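Local coordinates for protein guanine nucleotide exchange factor p115rhogef (Homo sapiens, PDB 1IAP) that probably stimulates nucleotide exchange on Rho GTPases, and through this N-terminal RGS-like domain probably engages the alpha subunits of heterotrimeric G proteins, at residues 6-11 against 35-40; 28-33 against 171-176; 53-58 against 95-100; 75-80 against 99-104. All blocks are in the same frame, centred on the assembly; numbering follows the deposited sequence.

How the contacts relate
From the N terminus, contact 1 closes the first loop, bringing the short helix 8-11 back onto helix 32-43. Before it is complete, contact 2 has opened at residues 28-33, which finds its partner only at 171-176, so the two cross along the chain while sharing helix 32-43. The long loop closed by contact 2 contains contacts 3 and 4: helix 48-63 and then helix 75-81 each pack on helix 91-103, where the two contacts share Gln99 and Glu100. Contacts 1, 3 and 4 touch through Cys36, Ala40, Phe58, Val101 and Val102, whereas contact 2 stays apart from contacts 3 and 4 and ties the C-terminal helix 171-187 to the turn leading into helix 32-43.

Contact 1 (6-11 against 35-40); sequences QSLEQV and LCCLHA
Leu8 puts its two methyl groups over neighbouring residues of helix 32-43, one on Cys37 and the other on Leu38. CD1 is the closer of the two: it meets Cys37 CB at 3.5 Å, a snug fit for two saturated carbons, and lies 3.9 Å from the sulfur, Cys37 SG. The second branch, CD2, approaches Leu38 CD2 methyl to methyl at 4.0 Å, the two leucine side chains running aslant to one another. A nearly extended leucine makes this fork possible, since CG stands opposite the backbone N (chi1 -162°), which places both methyls on the side facing helix 32-43. Leu38, with CG beside its own backbone N (chi1 -60°), offers CD2 although its CB does not head directly for Leu8.

Ser7 precedes the helix as its N-cap. Its OG accepts a weak capping bond from Gln10 N, 3.4 Å long, while Ser7 O takes the first regular turn's bond from Val11 N at 3.1 Å. The cap thus marks the start of the short helix whose first residue, Leu8, makes the contact. On the opposing helix the same residues have further neighbours: Cys37 also touches Val102 and Gln105, and Leu38 reaches Tyr184 of helix 171-187.

No hydrogen bond or ion pair joins the two segments. Methyls, a methylene and a thiol sulfur make up the interface, which implies that packing and the burial of apolar surface, rather than polar bonds, probably account for this contact.

Contact 2 (28-33 against 171-176); sequences QFEPGP and EEKSAA
Lys173 leaves its helix extended as far as CE, CG anti to the backbone N (chi1 -180°), and then bends at its last carbon bond (chi4 -66°), whereas Glu30 bends at chi2, its chain lying nearly perpendicular to that of the lysine. Glu30 OE1 therefore sits beside the methylene as much as the ammonium group: it is 3.6 Å from Lys173 CE and 4.1 Å from Lys173 NZ. That is too far for a salt bridge, though the opposite charges probably still attract. Pro31 supplies an apolar flank, its ring carbon CD lying 4.1 Å from Lys173 NZ.

The firmer link runs through water. One molecule accepts a hydrogen bond from Lys173 NZ at 2.8 Å and donates one to Phe29 O at 3.0 Å, spanning the gap between a side chain and the backbone where the chain has just left helical geometry. Val68 and Ser168, from two loops, also touch the lysine.

Such a water bridge, from a mostly extended lysine on one helix to a main-chain carbonyl in an interhelical turn, here joins helix 171-187 to the connection between helices 15-28 and 32-43 in the all-helical RGS-like domain.

Contact 3 (53-58 against 95-100); sequences KAFLDF and RRFVQE
Phe55 meets Val98 obliquely, a single methyl, Val98 CG2, lying near two ring carbons: it is 3.8 Å from Phe55 CD1 and 3.9 Å from Phe55 CE1. The ring gets there because CG is anti to the backbone N (chi1 176°), which throws the phenyl group outward from helix 48-63 toward helix 91-103. Val98 comes from the other direction, and the two side chains run antiparallel alongside each other. Its own rotamer divides the labour between its branches: with CG1 anti to the backbone N (chi1 173°), CG2 is left beside the N to meet the phenylalanine, while CG1 packs on Ala40 of helix 32-43.

Farther out, the far end of the same ring reaches a second aromatic, Phe55 CZ lying 4.2 Å from Phe97 CD2, and the rings meet obliquely. Phe58, one turn beyond Phe55 and likewise extended from the helix, points to the same side without coming into close contact across the two segments.

The contact lies within an all-helical domain, there being no strands. Phe58 packs on Cys36 and Ala40 of helix 32-43, and Val98 on Ala40, while Phe97 also touches Val77, Glu80 and Leu81 of helix 75-81. Helix 91-103 is thus packed by all three.

Contact 4 (75-80 against 99-104); sequences PNVAFE and QEVVQS
This is a largely apolar contact between two helices of the all-helical RGS-like fold, with the short helix 75-81 lying against the C-terminal part of helix 91-103, some 18 Å from the centre of the chain to the centre of the contact. Val77 carries it, each of its methyls having its own partner. CG2 touches the glutamate Glu100 at both ends, 3.8 Å from Glu100 CB at the stem and 3.9 Å from Glu100 OE1 at the carboxylate. CG1 meets Val101 CG2 at 4.1 Å, these two valine side chains lying nearly perpendicular.

The torsions explain the split. In Val77, CG1 stands anti to the backbone N (chi1 169°), which leaves CG2 next to that N, facing Glu100. Glu100, with CG beside its own N (chi1 -74°) and the chain extended beyond, runs antiparallel alongside Val77, so that the carboxylate as well as CB comes up against the same methyl. The carboxylate also comes near Glu80, whose OE2 is 4.8 Å from Glu100 OE2. Two like charges at that distance may make it slightly less favourable for both to be ionised.

Val101 looks inward as well: its other methyl, CG1, touches Cys36 of helix 32-43 and Phe58 of helix 48-63. Near the end of helix 91-103, Ser104 OG donates a short hydrogen bond of 2.6 Å to Val101 O, its oxygen tilted 32° from the carbonyl plane.

Contact 1 (6-11 against 35-40)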
loop_
_atom_site.group_PDB
_atom_site.type_symbol
_atom_site.label_atom_id
_atom_site.label_comp_id
_atom_site.label_asym_id
_atom_site.label_seq_id
_atom_site.Cartn_x
_atom_site.Cartn_y
_atom_site.Cartn_z
ATOM N N GLN A 6 6.177 -11.425 -7.254
ATOM C CA GLN A 6 7.630 -11.529 -7.171
ATOM C C GLN A 6 8.256 -10.309 -6.499
ATOM O O GLN A 6 9.288 -10.421 -5.836
ATOM C CB GLN A 6 8.237 -11.734 -8.562
ATOM C CG GLN A 6 7.915 -13.079 -9.194
ATOM C CD GLN A 6 8.433 -14.249 -8.375
ATOM O OE1 GLN A 6 9.643 -14.420 -8.209
ATOM N NE2 GLN A 6 7.516 -15.060 -7.856
ATOM N N SER A 7 7.614 -9.153 -6.654
ATOM C CA SER A 7 8.108 -7.913 -6.065
ATOM C C SER A 7 6.995 -6.889 -5.906
ATOM O O SER A 7 5.939 -7.003 -6.531
ATOM C CB SER A 7 9.228 -7.315 -6.924
ATOM O OG SER A 7 8.748 -6.919 -8.197
ATOM N N LEU A 8 7.254 -5.879 -5.081
ATOM C CA LEU A 8 6.296 -4.812 -4.827
ATOM C C LEU A 8 6.032 -4.050 -6.124
ATOM O O LEU A 8 4.895 -3.684 -6.416
ATOM C CB LEU A 8 6.846 -3.866 -3.756
ATOM C CG LEU A 8 5.907 -2.919 -2.998
ATOM C CD1 LEU A 8 6.680 -2.292 -1.860
ATOM C CD2 LEU A 8 5.335 -1.833 -3.898
ATOM N N GLU A 9 7.089 -3.832 -6.904
ATOM C CA GLU A 9 6.982 -3.118 -8.172
ATOM C C GLU A 9 5.960 -3.794 -9.090
ATOM O O GLU A 9 5.133 -3.129 -9.719
ATOM C CB GLU A 9 8.351 -3.069 -8.856
ATOM C CG GLU A 9 8.491 -1.998 -9.931
ATOM C CD GLU A 9 8.622 -0.584 -9.369
ATOM O OE1 GLU A 9 8.723 -0.413 -8.133
ATOM O OE2 GLU A 9 8.631 0.365 -10.181
ATOM N N GLN A 10 5.997 -5.121 -9.133
ATOM C CA GLN A 10 5.073 -5.886 -9.964
ATOM C C GLN A 10 3.638 -5.908 -9.437
ATOM O O GLN A 10 2.692 -5.796 -10.216
ATOM C CB GLN A 10 5.582 -7.315 -10.142
ATOM C CG GLN A 10 6.908 -7.396 -10.879
ATOM C CD GLN A 10 7.453 -8.803 -10.953
ATOM O OE1 GLN A 10 6.998 -9.618 -11.756
ATOM N NE2 GLN A 10 8.438 -9.097 -10.113
ATOM N N VAL A 11 3.472 -6.022 -8.122
ATOM C CA VAL A 11 2.132 -6.070 -7.528
ATOM C C VAL A 11 1.441 -4.710 -7.363
ATOM O O VAL A 11 0.214 -4.622 -7.432
ATOM C CB VAL A 11 2.143 -6.815 -6.161
ATOM C CG1 VAL A 11 2.747 -5.944 -5.060
ATOM C CG2 VAL A 11 0.737 -7.270 -5.795
ATOM N N LEU A 35 1.805 -0.320 3.272
ATOM C CA LEU A 35 0.949 0.820 2.958
ATOM C C LEU A 35 1.778 2.074 2.701
ATOM O O LEU A 35 1.448 2.879 1.833
ATOM C CB LEU A 35 -0.049 1.066 4.089
ATOM C CG LEU A 35 -1.088 -0.040 4.303
ATOM C CD1 LEU A 35 -1.896 0.250 5.550
ATOM C CD2 LEU A 35 -1.984 -0.170 3.074
ATOM N N CYS A 36 2.861 2.213 3.455
ATOM C CA CYS A 36 3.766 3.347 3.327
ATOM C C CYS A 36 4.417 3.356 1.940
ATOM O O CYS A 36 4.444 4.383 1.260
ATOM C CB CYS A 36 4.829 3.278 4.427
ATOM S SG CYS A 36 6.106 4.540 4.325
ATOM N N CYS A 37 4.900 2.193 1.509
ATOM C CA CYS A 37 5.537 2.059 0.205
ATOM C C CYS A 37 4.571 2.384 -0.933
ATOM O O CYS A 37 4.953 3.019 -1.915
ATOM C CB CYS A 37 6.089 0.643 0.018
ATOM S SG CYS A 37 7.582 0.279 0.975
ATOM N N LEU A 38 3.321 1.948 -0.796
ATOM C CA LEU A 38 2.314 2.205 -1.826
ATOM C C LEU A 38 2.003 3.701 -1.920
ATOM O O LEU A 38 1.919 4.254 -3.016
ATOM C CB LEU A 38 1.033 1.408 -1.538
ATOM C CG LEU A 38 1.149 -0.120 -1.478
ATOM C CD1 LEU A 38 -0.216 -0.750 -1.148
ATOM C CD2 LEU A 38 1.675 -0.659 -2.800
ATOM N N HIS A 39 1.860 4.360 -0.772
ATOM C CA HIS A 39 1.560 5.790 -0.763
ATOM C C HIS A 39 2.735 6.623 -1.264
ATOM O O HIS A 39 2.545 7.691 -1.850
ATOM C CB HIS A 39 1.140 6.247 0.631
ATOM C CG HIS A 39 -0.252 5.842 1.003
ATOM N ND1 HIS A 39 -1.011 6.543 1.911
ATOM C CD2 HIS A 39 -1.023 4.809 0.585
ATOM C CE1 HIS A 39 -2.190 5.959 2.042
ATOM N NE2 HIS A 39 -2.221 4.904 1.247
ATOM N N ALA A 40 3.946 6.119 -1.044
ATOM C CA ALA A 40 5.162 6.801 -1.478
ATOM C C ALA A 40 5.248 6.771 -2.998
ATOM O O ALA A 40 5.691 7.733 -3.625
ATOM C CB ALA A 40 6.381 6.132 -0.873
#

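Contact 2 (28-33 against 171-176)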
loop_
_atom_site.group_PDB
_atom_site.type_symbol
_atom_site.label_atom_id
_atom_site.label_comp_id
_atom_site.label_asym_id
_atom_site.label_seq_id
_atom_site.Cartn_x
_atom_site.Cartn_y
_atom_site.Cartn_z
ATOM N N GLN A 28 -2.097 -10.701 9.052
ATOM C CA GLN A 28 -0.951 -11.475 9.532
ATOM C C GLN A 28 0.274 -10.681 10.000
ATOM O O GLN A 28 1.119 -11.220 10.714
ATOM C CB GLN A 28 -0.512 -12.467 8.449
ATOM C CG GLN A 28 -1.600 -13.427 7.974
ATOM C CD GLN A 28 -1.965 -14.456 9.019
ATOM O OE1 GLN A 28 -1.183 -15.360 9.310
ATOM N NE2 GLN A 28 -3.155 -14.325 9.591
ATOM N N PHE A 29 0.382 -9.420 9.586
ATOM C CA PHE A 29 1.525 -8.578 9.950
ATOM C C PHE A 29 1.080 -7.146 10.213
ATOM O O PHE A 29 -0.118 -6.845 10.232
ATOM C CB PHE A 29 2.544 -8.519 8.793
ATOM C CG PHE A 29 3.004 -9.860 8.297
ATOM C CD1 PHE A 29 2.368 -10.471 7.218
ATOM C CD2 PHE A 29 4.100 -10.493 8.876
ATOM C CE1 PHE A 29 2.817 -11.695 6.723
ATOM C CE2 PHE A 29 4.557 -11.718 8.389
ATOM C CZ PHE A 29 3.916 -12.319 7.311
ATOM N N GLU A 30 2.062 -6.273 10.441
ATOM C CA GLU A 30 1.800 -4.854 10.642
ATOM C C GLU A 30 1.706 -4.293 9.227
ATOM O O GLU A 30 2.642 -4.411 8.440
ATOM C CB GLU A 30 2.936 -4.180 11.416
ATOM C CG GLU A 30 2.847 -4.343 12.926
ATOM C CD GLU A 30 1.610 -3.681 13.517
ATOM O OE1 GLU A 30 0.590 -4.376 13.719
ATOM O OE2 GLU A 30 1.663 -2.464 13.791
ATOM N N PRO A 31 0.545 -3.722 8.872
ATOM C CA PRO A 31 0.261 -3.139 7.559
ATOM C C PRO A 31 1.021 -1.863 7.203
ATOM O O PRO A 31 1.144 -1.528 6.024
ATOM C CB PRO A 31 -1.243 -2.881 7.635
ATOM C CG PRO A 31 -1.428 -2.503 9.062
ATOM C CD PRO A 31 -0.602 -3.542 9.781
ATOM N N GLY A 32 1.523 -1.162 8.215
ATOM C CA GLY A 32 2.243 0.087 7.999
ATOM C C GLY A 32 3.270 0.131 6.880
ATOM O O GLY A 32 3.135 0.931 5.951
ATOM N N PRO A 33 4.307 -0.722 6.932
ATOM C CA PRO A 33 5.371 -0.782 5.924
ATOM C C PRO A 33 4.910 -0.882 4.471
ATOM O O PRO A 33 5.373 -0.122 3.621
ATOM C CB PRO A 33 6.170 -2.009 6.356
ATOM C CG PRO A 33 6.040 -1.966 7.844
ATOM C CD PRO A 33 4.568 -1.685 8.015
ATOM N N GLU A 171 -10.156 0.137 16.740
ATOM C CA GLU A 171 -10.963 0.765 15.699
ATOM C C GLU A 171 -10.204 1.839 14.928
ATOM O O GLU A 171 -10.425 2.023 13.734
ATOM C CB GLU A 171 -12.242 1.343 16.301
ATOM C CG GLU A 171 -13.189 0.274 16.853
ATOM C CD GLU A 171 -14.299 0.838 17.731
ATOM O OE1 GLU A 171 -14.900 0.051 18.491
ATOM O OE2 GLU A 171 -14.569 2.060 17.670
ATOM N N GLU A 172 -9.320 2.552 15.622
ATOM C CA GLU A 172 -8.513 3.599 15.008
ATOM C C GLU A 172 -7.547 2.965 14.011
ATOM O O GLU A 172 -7.362 3.470 12.908
ATOM C CB GLU A 172 -7.744 4.360 16.095
ATOM C CG GLU A 172 -6.782 5.420 15.592
ATOM C CD GLU A 172 -6.057 6.145 16.722
ATOM O OE1 GLU A 172 -6.472 7.270 17.072
ATOM O OE2 GLU A 172 -5.067 5.595 17.256
ATOM N N LYS A 173 -6.975 1.826 14.388
ATOM C CA LYS A 173 -6.038 1.121 13.527
ATOM C C LYS A 173 -6.709 0.533 12.284
ATOM O O LYS A 173 -6.252 0.749 11.170
ATOM C CB LYS A 173 -5.322 0.019 14.317
ATOM C CG LYS A 173 -4.309 -0.784 13.511
ATOM C CD LYS A 173 -3.484 -1.682 14.420
ATOM C CE LYS A 173 -2.555 -2.598 13.631
ATOM N NZ LYS A 173 -3.307 -3.599 12.819
ATOM N N SER A 174 -7.805 -0.190 12.471
ATOM C CA SER A 174 -8.489 -0.792 11.336
ATOM C C SER A 174 -9.027 0.280 10.384
ATOM O O SER A 174 -8.995 0.106 9.165
ATOM C CB SER A 174 -9.607 -1.723 11.809
ATOM O OG SER A 174 -10.620 -1.006 12.477
ATOM N N ALA A 175 -9.473 1.403 10.940
ATOM C CA ALA A 175 -9.993 2.499 10.121
ATOM C C ALA A 175 -8.865 3.116 9.296
ATOM O O ALA A 175 -9.044 3.420 8.117
ATOM C CB ALA A 175 -10.641 3.553 10.998
ATOM N N ALA A 176 -7.693 3.256 9.913
ATOM C CA ALA A 176 -6.521 3.818 9.241
ATOM C C ALA A 176 -6.089 2.932 8.074
ATOM O O ALA A 176 -5.692 3.427 7.020
ATOM C CB ALA A 176 -5.373 3.978 10.232
HETATM O O HOH W 1 -2.727 -5.501 10.814
#

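Contact 3 (53-58 against 95-100)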
loop_
_atom_site.group_PDB
_atom_site.type_symbol
_atom_site.label_atom_id
_atom_site.label_comp_id
_atom_site.label_asym_id
_atom_site.label_seq_id
_atom_site.Cartn_x
_atom_site.Cartn_y
_atom_site.Cartn_z
ATOM N N LYS A 53 1.191 18.491 -0.476
ATOM C CA LYS A 53 0.093 18.229 0.448
ATOM C C LYS A 53 0.033 16.739 0.776
ATOM O O LYS A 53 -0.228 16.357 1.916
ATOM C CB LYS A 53 -1.241 18.670 -0.160
ATOM C CG LYS A 53 -1.378 20.165 -0.382
ATOM C CD LYS A 53 -2.705 20.495 -1.037
ATOM C CE LYS A 53 -2.851 21.989 -1.265
ATOM N NZ LYS A 53 -4.122 22.321 -1.973
ATOM N N ALA A 54 0.273 15.910 -0.237
ATOM C CA ALA A 54 0.255 14.458 -0.080
ATOM C C ALA A 54 1.379 13.987 0.846
ATOM O O ALA A 54 1.230 12.999 1.568
ATOM C CB ALA A 54 0.374 13.791 -1.437
ATOM N N PHE A 55 2.504 14.694 0.821
ATOM C CA PHE A 55 3.631 14.336 1.671
ATOM C C PHE A 55 3.322 14.608 3.141
ATOM O O PHE A 55 3.743 13.850 4.012
ATOM C CB PHE A 55 4.905 15.078 1.252
ATOM C CG PHE A 55 6.067 14.822 2.162
ATOM C CD1 PHE A 55 6.705 13.585 2.159
ATOM C CD2 PHE A 55 6.477 15.789 3.077
ATOM C CE1 PHE A 55 7.730 13.309 3.059
ATOM C CE2 PHE A 55 7.504 15.523 3.982
ATOM C CZ PHE A 55 8.130 14.280 3.973
ATOM N N LEU A 56 2.597 15.692 3.415
ATOM C CA LEU A 56 2.226 16.030 4.783
ATOM C C LEU A 56 1.323 14.933 5.345
ATOM O O LEU A 56 1.474 14.530 6.497
ATOM C CB LEU A 56 1.510 17.384 4.835
ATOM C CG LEU A 56 2.273 18.586 4.262
ATOM C CD1 LEU A 56 1.415 19.840 4.372
ATOM C CD2 LEU A 56 3.588 18.781 4.988
ATOM N N ASP A 57 0.407 14.435 4.513
ATOM C CA ASP A 57 -0.506 13.361 4.919
ATOM C C ASP A 57 0.316 12.097 5.170
ATOM O O ASP A 57 0.092 11.378 6.146
ATOM C CB ASP A 57 -1.537 13.077 3.820
ATOM C CG ASP A 57 -2.521 14.217 3.613
ATOM O OD1 ASP A 57 -2.663 15.083 4.504
ATOM O OD2 ASP A 57 -3.171 14.231 2.547
ATOM N N PHE A 58 1.257 11.844 4.266
ATOM C CA PHE A 58 2.153 10.695 4.344
ATOM C C PHE A 58 2.928 10.791 5.655
ATOM O O PHE A 58 3.117 9.790 6.343
ATOM C CB PHE A 58 3.100 10.709 3.138
ATOM C CG PHE A 58 4.156 9.637 3.160
ATOM C CD1 PHE A 58 3.931 8.412 2.538
ATOM C CD2 PHE A 58 5.403 9.877 3.737
ATOM C CE1 PHE A 58 4.931 7.440 2.485
ATOM C CE2 PHE A 58 6.411 8.910 3.690
ATOM C CZ PHE A 58 6.172 7.688 3.059
ATOM N N ARG A 95 11.789 14.287 -1.790
ATOM C CA ARG A 95 12.036 13.036 -2.503
ATOM C C ARG A 95 13.046 12.188 -1.736
ATOM O O ARG A 95 12.917 10.968 -1.686
ATOM C CB ARG A 95 12.555 13.303 -3.917
ATOM C CG ARG A 95 11.592 14.076 -4.800
ATOM C CD ARG A 95 12.149 14.264 -6.204
ATOM N NE ARG A 95 11.517 15.391 -6.889
ATOM C CZ ARG A 95 10.250 15.415 -7.297
ATOM N NH1 ARG A 95 9.459 14.369 -7.103
ATOM N NH2 ARG A 95 9.765 16.507 -7.872
ATOM N N ARG A 96 14.046 12.836 -1.136
ATOM C CA ARG A 96 15.066 12.127 -0.362
ATOM C C ARG A 96 14.447 11.444 0.852
ATOM O O ARG A 96 14.735 10.279 1.121
ATOM C CB ARG A 96 16.176 13.077 0.102
ATOM C CG ARG A 96 16.986 13.701 -1.021
ATOM C CD ARG A 96 18.160 14.494 -0.468
ATOM N NE ARG A 96 18.837 15.266 -1.508
ATOM C CZ ARG A 96 20.114 15.641 -1.457
ATOM N NH1 ARG A 96 20.869 15.312 -0.416
ATOM N NH2 ARG A 96 20.631 16.363 -2.441
ATOM N N PHE A 97 13.618 12.183 1.590
ATOM C CA PHE A 97 12.944 11.641 2.771
ATOM C C PHE A 97 12.089 10.436 2.389
ATOM O O PHE A 97 12.124 9.405 3.057
ATOM C CB PHE A 97 12.060 12.701 3.434
ATOM C CG PHE A 97 12.823 13.735 4.221
ATOM C CD1 PHE A 97 14.103 13.472 4.696
ATOM C CD2 PHE A 97 12.251 14.973 4.496
ATOM C CE1 PHE A 97 14.802 14.425 5.430
ATOM C CE2 PHE A 97 12.943 15.931 5.229
ATOM C CZ PHE A 97 14.220 15.656 5.697
ATOM N N VAL A 98 11.331 10.570 1.305
ATOM C CA VAL A 98 10.479 9.486 0.827
ATOM C C VAL A 98 11.304 8.261 0.430
ATOM O O VAL A 98 11.014 7.151 0.876
ATOM C CB VAL A 98 9.599 9.941 -0.367
ATOM C CG1 VAL A 98 8.842 8.757 -0.957
ATOM C CG2 VAL A 98 8.618 10.995 0.087
ATOM N N GLN A 99 12.340 8.461 -0.385
ATOM C CA GLN A 99 13.189 7.351 -0.820
ATOM C C GLN A 99 13.901 6.649 0.340
ATOM O O GLN A 99 14.024 5.424 0.343
ATOM C CB GLN A 99 14.212 7.818 -1.864
ATOM C CG GLN A 99 13.608 8.439 -3.127
ATOM C CD GLN A 99 12.754 7.477 -3.951
ATOM O OE1 GLN A 99 12.155 6.534 -3.428
ATOM N NE2 GLN A 99 12.684 7.730 -5.254
ATOM N N GLU A 100 14.368 7.423 1.321
ATOM C CA GLU A 100 15.053 6.858 2.484
ATOM C C GLU A 100 14.080 6.075 3.357
ATOM O O GLU A 100 14.437 5.045 3.931
ATOM C CB GLU A 100 15.722 7.952 3.318
ATOM C CG GLU A 100 16.985 8.532 2.701
ATOM C CD GLU A 100 17.715 9.475 3.648
ATOM O OE1 GLU A 100 18.279 8.992 4.654
ATOM O OE2 GLU A 100 17.719 10.698 3.388
#

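Contact 4 (75-80 against 99-104)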
loop_
_atom_site.group_PDB
_atom_site.type_symbol
_atom_site.label_atom_id
_atom_site.label_comp_id
_atom_site.label_asym_id
_atom_site.label_seq_id
_atom_site.Cartn_x
_atom_site.Cartn_y
_atom_site.Cartn_z
ATOM N N PRO A 75 16.663 7.068 11.664
ATOM C CA PRO A 75 17.032 8.129 12.609
ATOM C C PRO A 75 17.421 9.470 11.982
ATOM O O PRO A 75 17.036 10.521 12.492
ATOM C CB PRO A 75 18.169 7.496 13.423
ATOM C CG PRO A 75 18.610 6.323 12.607
ATOM C CD PRO A 75 17.353 5.814 11.999
ATOM N N ASN A 76 18.125 9.428 10.853
ATOM C CA ASN A 76 18.536 10.643 10.152
ATOM C C ASN A 76 17.323 11.431 9.653
ATOM O O ASN A 76 17.272 12.657 9.783
ATOM C CB ASN A 76 19.448 10.304 8.967
ATOM C CG ASN A 76 20.709 9.577 9.388
ATOM O OD1 ASN A 76 20.927 8.421 9.018
ATOM N ND2 ASN A 76 21.547 10.249 10.168
ATOM N N VAL A 77 16.355 10.723 9.077
ATOM C CA VAL A 77 15.140 11.347 8.562
ATOM C C VAL A 77 14.316 11.968 9.682
ATOM O O VAL A 77 13.873 13.111 9.569
ATOM C CB VAL A 77 14.286 10.331 7.773
ATOM C CG1 VAL A 77 12.901 10.899 7.479
ATOM C CG2 VAL A 77 14.985 9.983 6.472
ATOM N N ALA A 78 14.123 11.214 10.764
ATOM C CA ALA A 78 13.358 11.682 11.918
ATOM C C ALA A 78 14.001 12.926 12.530
ATOM O O ALA A 78 13.309 13.863 12.931
ATOM C CB ALA A 78 13.254 10.578 12.965
ATOM N N PHE A 79 15.329 12.924 12.583
ATOM C CA PHE A 79 16.108 14.039 13.123
ATOM C C PHE A 79 15.897 15.290 12.266
ATOM O O PHE A 79 15.625 16.374 12.787
ATOM C CB PHE A 79 17.593 13.639 13.161
ATOM C CG PHE A 79 18.532 14.754 13.543
ATOM C CD1 PHE A 79 18.927 14.931 14.866
ATOM C CD2 PHE A 79 19.041 15.618 12.570
ATOM C CE1 PHE A 79 19.816 15.951 15.218
ATOM C CE2 PHE A 79 19.929 16.641 12.913
ATOM C CZ PHE A 79 20.315 16.807 14.238
ATOM N N GLU A 80 15.997 15.122 10.949
ATOM C CA GLU A 80 15.824 16.227 10.009
ATOM C C GLU A 80 14.389 16.740 9.961
ATOM O O GLU A 80 14.167 17.945 9.856
ATOM C CB GLU A 80 16.279 15.815 8.610
ATOM C CG GLU A 80 17.772 15.553 8.498
ATOM C CD GLU A 80 18.191 15.157 7.097
ATOM O OE1 GLU A 80 18.423 16.060 6.263
ATOM O OE2 GLU A 80 18.288 13.940 6.827
ATOM N N GLN A 99 12.340 8.461 -0.385
ATOM C CA GLN A 99 13.189 7.351 -0.820
ATOM C C GLN A 99 13.901 6.649 0.340
ATOM O O GLN A 99 14.024 5.424 0.343
ATOM C CB GLN A 99 14.212 7.818 -1.864
ATOM C CG GLN A 99 13.608 8.439 -3.127
ATOM C CD GLN A 99 12.754 7.477 -3.951
ATOM O OE1 GLN A 99 12.155 6.534 -3.428
ATOM N NE2 GLN A 99 12.684 7.730 -5.254
ATOM N N GLU A 100 14.368 7.423 1.321
ATOM C CA GLU A 100 15.053 6.858 2.484
ATOM C C GLU A 100 14.080 6.075 3.357
ATOM O O GLU A 100 14.437 5.045 3.931
ATOM C CB GLU A 100 15.722 7.952 3.318
ATOM C CG GLU A 100 16.985 8.532 2.701
ATOM C CD GLU A 100 17.715 9.475 3.648
ATOM O OE1 GLU A 100 18.279 8.992 4.654
ATOM O OE2 GLU A 100 17.719 10.698 3.388
ATOM N N VAL A 101 12.860 6.585 3.478
ATOM C CA VAL A 101 11.836 5.914 4.268
ATOM C C VAL A 101 11.438 4.609 3.574
ATOM O O VAL A 101 11.324 3.568 4.219
ATOM C CB VAL A 101 10.584 6.797 4.451
ATOM C CG1 VAL A 101 9.407 5.950 4.937
ATOM C CG2 VAL A 101 10.869 7.918 5.454
ATOM N N VAL A 102 11.248 4.673 2.259
ATOM C CA VAL A 102 10.864 3.505 1.467
ATOM C C VAL A 102 11.962 2.447 1.496
ATOM O O VAL A 102 11.681 1.259 1.624
ATOM C CB VAL A 102 10.562 3.885 -0.002
ATOM C CG1 VAL A 102 10.362 2.629 -0.859
ATOM C CG2 VAL A 102 9.320 4.750 -0.072
ATOM N N GLN A 103 13.215 2.889 1.426
ATOM C CA GLN A 103 14.348 1.968 1.443
ATOM C C GLN A 103 14.366 1.158 2.740
ATOM O O GLN A 103 14.587 -0.055 2.715
ATOM C CB GLN A 103 15.660 2.745 1.268
ATOM C CG GLN A 103 16.832 1.906 0.780
ATOM C CD GLN A 103 17.464 1.067 1.876
ATOM O OE1 GLN A 103 17.696 -0.130 1.701
ATOM N NE2 GLN A 103 17.755 1.695 3.011
ATOM N N SER A 104 14.082 1.823 3.857
ATOM C CA SER A 104 14.064 1.177 5.169
ATOM C C SER A 104 12.894 0.216 5.411
ATOM O O SER A 104 12.833 -0.435 6.458
ATOM C CB SER A 104 14.103 2.232 6.278
ATOM O OG SER A 104 13.016 3.135 6.166
#